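Local coordinates for glutamate ABC superfamily ATP binding cassette transporter, binding protein (Enterococcus faecium DO, PDB 5EYF) that binds glutamate as the solute-binding component of an ABC transporter, and so probably delivers this amino acid for uptake into the cell, at residues D225-Y228 with D229-Q233; E158-T161 with A162-G166. One frame throughout, in Å; residues are numbered along the deposited sequence.

Interaction 1 (D225-Y228 with D229-Q233)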
ATOM      1  N   ASP B 225       4.478  17.747  10.583  1.00 24.41           N
ATOM      2  CA  ASP B 225       3.752  18.905  11.083  1.00 24.44           C
ATOM      3  C   ASP B 225       2.286  18.925  10.685  1.00 25.49           C
ATOM      4  O   ASP B 225       1.586  19.889  10.999  1.00 26.92           O
ATOM      5  CB  ASP B 225       4.449  20.214  10.696  1.00 25.20           C
ATOM      6  CG  ASP B 225       4.451  20.494   9.193  1.00 24.41           C
ATOM      7  OD1 ASP B 225       3.666  19.875   8.453  1.00 24.21           O
ATOM      8  OD2 ASP B 225       5.232  21.376   8.763  1.00 27.77           O
ATOM      9  N   GLY B 226       1.785  17.864  10.062  1.00 25.06           N
ATOM     10  CA  GLY B 226       0.376  17.787   9.769  1.00 23.87           C
ATOM     11  C   GLY B 226      -0.040  18.401   8.454  1.00 21.70           C
ATOM     12  O   GLY B 226      -1.244  18.401   8.144  1.00 22.14           O
ATOM     13  N   THR B 227       0.905  18.958   7.691  1.00 20.53           N
ATOM     14  CA  THR B 227       0.571  19.506   6.386  1.00 18.81           C
ATOM     15  C   THR B 227       0.073  18.418   5.457  1.00 17.55           C
ATOM     16  O   THR B 227      -0.911  18.609   4.732  1.00 18.15           O
ATOM     17  CB  THR B 227       1.799  20.179   5.771  1.00 19.18           C
ATOM     18  OG1 THR B 227       2.260  21.247   6.630  1.00 21.58           O
ATOM     19  CG2 THR B 227       1.466  20.726   4.361  1.00 19.55           C
ATOM     20  N   TYR B 228       0.751  17.269   5.456  1.00 15.31           N
ATOM     21  CA  TYR B 228       0.277  16.150   4.648  1.00 15.46           C
ATOM     22  C   TYR B 228      -1.149  15.775   5.030  1.00 16.48           C
ATOM     23  O   TYR B 228      -2.030  15.622   4.161  1.00 16.73           O
ATOM     24  CB  TYR B 228       1.212  14.951   4.808  1.00 15.03           C
ATOM     25  CG  TYR B 228       0.707  13.728   4.085  1.00 13.89           C
ATOM     26  CD1 TYR B 228       1.062  13.502   2.770  1.00 14.60           C
ATOM     27  CD2 TYR B 228      -0.146  12.805   4.717  1.00 14.09           C
ATOM     28  CE1 TYR B 228       0.583  12.384   2.066  1.00 12.43           C
ATOM     29  CE2 TYR B 228      -0.618  11.699   4.052  1.00 13.17           C
ATOM     30  CZ  TYR B 228      -0.255  11.486   2.730  1.00 12.29           C
ATOM     31  OH  TYR B 228      -0.756  10.363   2.116  1.00 13.13           O
ATOM     32  N   ASP B 229      -1.395  15.618   6.337  1.00 17.13           N
ATOM     33  CA  ASP B 229      -2.705  15.167   6.792  1.00 19.31           C
ATOM     34  C   ASP B 229      -3.796  16.164   6.406  1.00 19.96           C
ATOM     35  O   ASP B 229      -4.889  15.761   5.989  1.00 19.70           O
ATOM     36  CB  ASP B 229      -2.657  14.929   8.310  1.00 19.94           C
ATOM     37  CG  ASP B 229      -1.559  13.929   8.715  1.00 23.19           C
ATOM     38  OD1 ASP B 229      -0.353  14.210   8.584  1.00 26.30           O
ATOM     39  OD2 ASP B 229      -1.897  12.860   9.201  1.00 25.16           O
ATOM     40  N   LYS B 230      -3.502  17.471   6.484  1.00 19.29           N
ATOM     41  CA  LYS B 230      -4.488  18.469   6.091  1.00 19.12           C
ATOM     42  C   LYS B 230      -4.830  18.341   4.606  1.00 18.84           C
ATOM     43  O   LYS B 230      -6.002  18.416   4.215  1.00 19.89           O
ATOM     44  CB  LYS B 230      -3.948  19.867   6.413  1.00 22.08           C
ATOM     45  CG  LYS B 230      -4.989  20.954   6.387  1.00 24.26           C
ATOM     46  CD  LYS B 230      -4.439  22.282   6.884  1.00 26.62           C
ATOM     47  CE  LYS B 230      -5.580  23.289   7.117  1.00 30.19           C
ATOM     48  NZ  LYS B 230      -5.088  24.684   7.406  1.00 32.60           N
ATOM     49  N   ILE B 231      -3.809  18.169   3.762  1.00 16.51           N
ATOM     50  CA  ILE B 231      -4.048  18.046   2.323  1.00 16.62           C
ATOM     51  C   ILE B 231      -4.829  16.767   2.013  1.00 17.68           C
ATOM     52  O   ILE B 231      -5.753  16.765   1.175  1.00 17.41           O
ATOM     53  CB  ILE B 231      -2.713  18.091   1.567  1.00 16.78           C
ATOM     54  CG1 ILE B 231      -2.041  19.450   1.725  1.00 17.80           C
ATOM     55  CG2 ILE B 231      -2.905  17.759   0.065  1.00 17.00           C
ATOM     56  CD1 ILE B 231      -0.601  19.484   1.244  1.00 19.70           C
ATOM     57  N   TYR B 232      -4.477  15.664   2.683  1.00 16.80           N
ATOM     58  CA  TYR B 232      -5.211  14.414   2.510  1.00 17.17           C
ATOM     59  C   TYR B 232      -6.686  14.588   2.886  1.00 19.11           C
ATOM     60  O   TYR B 232      -7.579  14.151   2.148  1.00 20.16           O
ATOM     61  CB  TYR B 232      -4.560  13.296   3.332  1.00 18.18           C
ATOM     62  CG  TYR B 232      -5.190  11.964   2.976  1.00 17.97           C
ATOM     63  CD1 TYR B 232      -4.682  11.185   1.937  1.00 17.86           C
ATOM     64  CD2 TYR B 232      -6.342  11.533   3.621  1.00 17.69           C
ATOM     65  CE1 TYR B 232      -5.292   9.997   1.575  1.00 17.44           C
ATOM     66  CE2 TYR B 232      -6.969  10.350   3.260  1.00 18.87           C
ATOM     67  CZ  TYR B 232      -6.443   9.591   2.236  1.00 18.99           C
ATOM     68  OH  TYR B 232      -7.077   8.428   1.881  1.00 21.49           O
ATOM     69  N   GLN B 233      -6.950  15.245   4.026  0.53 18.33           N
ATOM     70  CA  GLN B 233      -8.317  15.450   4.502  0.53 20.06           C
ATOM     71  C   GLN B 233      -9.132  16.336   3.567  0.53 20.36           C
ATOM     72  O   GLN B 233     -10.359  16.201   3.501  0.53 21.86           O
ATOM     73  CB  GLN B 233      -8.286  16.055   5.906  0.53 21.90           C
ATOM     74  CG  GLN B 233      -7.741  15.090   6.935  0.53 23.60           C
ATOM     75  CD  GLN B 233      -7.352  15.728   8.261  0.53 25.16           C
ATOM     76  OE1 GLN B 233      -6.406  15.267   8.942  0.53 25.93           O
ATOM     77  NE2 GLN B 233      -8.101  16.753   8.665  0.53 24.88           N
TER
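The backbone N of Lys230, Ile231 and Tyr232 bonds to the O of Gly226, Thr227 and Tyr228 in turn, the i to i+4 pattern of the first turn of helix 227-235. Gly226 is the N-cap residue, and its positive phi (88°) ends the preceding helix 209-225. The shortest of the three bonds runs from Tyr232 N to Tyr228 O, 2.9 Å. An Asx turn braces the start of the helix: Asp225 OD1 accepts from Thr227 N at 3.0 Å, nearly along its C-O axis. Thr227 OG1 adds a second bond to Asp225 OD1, 2.7 Å long, from above the carboxylate plane. Asp225 OD2 and Asp229 OD2 form salt bridges with Lys52 and Lys243.

Tyr228 and Tyr232 lie side by side and point the same way, each with CG anti to its backbone N (chi1 175° and -171°). Tyr228 OH is 4.0 Å from Tyr232 CD1. Tyr228 OH hydrogen-bonds to Tyr102 O and Val244 N, and Tyr232 OH to Glu239 O. Ile231 also packs on helix 41-54. Ile231 CG1 is 3.3 Å from Thr227 O, and Ile231 CD1 is 3.9 Å from the methyl Thr227 CG2.

Interaction 2 (E158-T161 with A162-G166)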
ATOM      1  N   GLU B 158     -12.535   8.956 -22.469  1.00 27.65           N
ATOM      2  CA  GLU B 158     -12.939   8.052 -23.545  1.00 27.99           C
ATOM      3  C   GLU B 158     -13.294   6.681 -22.991  1.00 24.20           C
ATOM      4  O   GLU B 158     -14.268   6.048 -23.425  1.00 24.91           O
ATOM      5  CB  GLU B 158     -11.799   7.914 -24.550  1.00 32.30           C
ATOM      6  CG  GLU B 158     -12.016   8.489 -25.899  1.00 37.32           C
ATOM      7  CD  GLU B 158     -11.519   7.544 -26.978  0.47 39.40           C
ATOM      8  OE1 GLU B 158     -10.360   7.077 -26.879  0.74 39.54           O
ATOM      9  OE2 GLU B 158     -12.303   7.240 -27.902  0.35 40.97           O
ATOM     10  N   ALA B 159     -12.492   6.199 -22.032  1.00 24.73           N
ATOM     11  CA  ALA B 159     -12.773   4.920 -21.400  1.00 22.49           C
ATOM     12  C   ALA B 159     -14.116   4.948 -20.695  1.00 21.32           C
ATOM     13  O   ALA B 159     -14.881   3.981 -20.757  1.00 20.93           O
ATOM     14  CB  ALA B 159     -11.650   4.582 -20.406  1.00 22.55           C
ATOM     15  N   PHE B 160     -14.437   6.056 -20.030  1.00 22.41           N
ATOM     16  CA  PHE B 160     -15.707   6.112 -19.316  1.00 23.17           C
ATOM     17  C   PHE B 160     -16.906   6.241 -20.259  1.00 23.57           C
ATOM     18  O   PHE B 160     -17.949   5.625 -20.017  1.00 23.61           O
ATOM     19  CB  PHE B 160     -15.689   7.247 -18.295  1.00 23.72           C
ATOM     20  CG  PHE B 160     -16.936   7.326 -17.500  1.00 25.75           C
ATOM     21  CD1 PHE B 160     -17.349   6.224 -16.763  1.00 25.80           C
ATOM     22  CD2 PHE B 160     -17.719   8.472 -17.501  1.00 28.77           C
ATOM     23  CE1 PHE B 160     -18.501   6.252 -16.031  1.00 27.93           C
ATOM     24  CE2 PHE B 160     -18.883   8.509 -16.755  1.00 30.52           C
ATOM     25  CZ  PHE B 160     -19.271   7.397 -16.025  1.00 30.11           C
ATOM     26  N   THR B 161     -16.801   7.036 -21.335  1.00 24.63           N
ATOM     27  CA  THR B 161     -17.940   7.049 -22.249  1.00 25.50           C
ATOM     28  C   THR B 161     -18.114   5.693 -22.928  1.00 25.57           C
ATOM     29  O   THR B 161     -19.248   5.285 -23.184  1.00 27.09           O
ATOM     30  CB  THR B 161     -17.828   8.182 -23.279  1.00 27.46           C
ATOM     31  OG1 THR B 161     -16.584   8.095 -23.975  1.00 30.40           O
ATOM     32  CG2 THR B 161     -17.936   9.555 -22.590  1.00 29.28           C
ATOM     33  N   ALA B 162     -17.021   4.959 -23.175  1.00 23.74           N
ATOM     34  CA  ALA B 162     -17.156   3.614 -23.717  1.00 23.53           C
ATOM     35  C   ALA B 162     -17.881   2.709 -22.731  1.00 23.03           C
ATOM     36  O   ALA B 162     -18.719   1.891 -23.131  1.00 24.68           O
ATOM     37  CB  ALA B 162     -15.793   3.035 -24.080  1.00 25.79           C
ATOM     38  N   LEU B 163     -17.602   2.867 -21.436  1.00 23.36           N
ATOM     39  CA  LEU B 163     -18.345   2.108 -20.432  1.00 22.92           C
ATOM     40  C   LEU B 163     -19.819   2.494 -20.464  1.00 24.08           C
ATOM     41  O   LEU B 163     -20.706   1.625 -20.441  1.00 23.52           O
ATOM     42  CB  LEU B 163     -17.753   2.350 -19.034  1.00 20.26           C
ATOM     43  CG  LEU B 163     -18.440   1.557 -17.926  1.00 21.73           C
ATOM     44  CD1 LEU B 163     -18.186   0.056 -18.086  1.00 23.80           C
ATOM     45  CD2 LEU B 163     -17.941   2.017 -16.543  1.00 21.43           C
ATOM     46  N   GLN B 164     -20.096   3.802 -20.557  0.68 24.81           N
ATOM     47  CA  GLN B 164     -21.467   4.297 -20.494  0.68 24.36           C
ATOM     48  C   GLN B 164     -22.303   3.768 -21.655  0.68 24.99           C
ATOM     49  O   GLN B 164     -23.494   3.484 -21.484  0.68 26.17           O
ATOM     50  CB  GLN B 164     -21.481   5.834 -20.486  0.68 22.72           C
ATOM     51  CG  GLN B 164     -21.045   6.515 -19.149  0.68 21.73           C
ATOM     52  CD  GLN B 164     -21.162   8.044 -19.240  0.68 23.29           C
ATOM     53  OE1 GLN B 164     -20.459   8.688 -20.026  0.68 25.39           O
ATOM     54  NE2 GLN B 164     -22.072   8.622 -18.465  0.68 24.49           N
ATOM     55  N   SER B 165     -21.701   3.621 -22.836  1.00 24.59           N
ATOM     56  CA  SER B 165     -22.391   3.150 -24.036  1.00 25.21           C
ATOM     57  C   SER B 165     -22.201   1.653 -24.274  1.00 24.80           C
ATOM     58  O   SER B 165     -22.508   1.156 -25.368  1.00 25.13           O
ATOM     59  CB  SER B 165     -21.933   3.956 -25.261  1.00 25.87           C
ATOM     60  OG  SER B 165     -20.528   3.888 -25.402  1.00 26.40           O
ATOM     61  N   GLY B 166     -21.716   0.921 -23.266  1.00 23.92           N
ATOM     62  CA  GLY B 166     -21.765  -0.524 -23.332  1.00 24.27           C
ATOM     63  C   GLY B 166     -20.723  -1.140 -24.216  1.00 27.32           C
ATOM     64  O   GLY B 166     -20.856  -2.310 -24.596  1.00 29.86           O
TER
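The Phe160 ring carries the Gln164 side chain, in one of its two modelled conformers, over one face, and Tyr188 meets the ring edge-to-face. In that conformer the ring and the Gln164 amide are stacked, their planes 18° apart. Gln164 CG makes a CH-pi contact, 3.9 Å from the Phe160 ring centroid and offset toward the rim. The amide lies over the CE2 side, where Gln164 CD is 3.4 Å from Phe160 CE2. Gln164 is extended beyond CG (chi2 -177°), which carries the amide out along the ring. Gln164 OE1 also reaches the Thr161 methyl, 3.7 Å from CG2. Leu163 CD2 approaches the same ring obliquely, 4.3 Å from Phe160 CD1.

This is the last part of helix 156-164, which closes in a Schellman motif with Gly166 as the C-prime residue. Gly166 N bonds back to Leu163 O and Gln167 N to Ala162 O, and the positive phi of Gly166 suits a glycine. Ala159, Phe160 and Leu163 touch Met171 of strand 170-172, and Ala162 and Leu163 touch Leu130 of strand 128-132, two strands of the mixed sheet of this lobe.

Two donors of Ser165 grip Thr161 O from opposite faces of the carbonyl plane. Ser165 N is 3.0 Å from Thr161 O. Ser165 OG sits between its backbone N and carbonyl carbon (chi1 56°), a position from which it reaches Thr161 O at 2.9 Å.

How the interactions relate
Interactions 1 and 2 are separate local contacts within two helices, with centres about 35 Å apart on opposite sides of the chain's centre. Both are partly buried, with buried aromatic residues on one side and exposed polar ones on another. Interaction 1 lies where one helix ends and the next begins, and an Asx turn of Asp225 leads into the new helix. Interaction 2 lies at a helix C-terminus, where a serine and a glycine finish the turn. The tyrosines of interaction 1 use their hydroxyls on backbone groups of other parts of the chain, whereas Phe160 has no polar end. Interaction 1 rests on helix 41-54 and the C-terminal segment; interaction 2 rests on strands 128-132, 170-172 and 188-191.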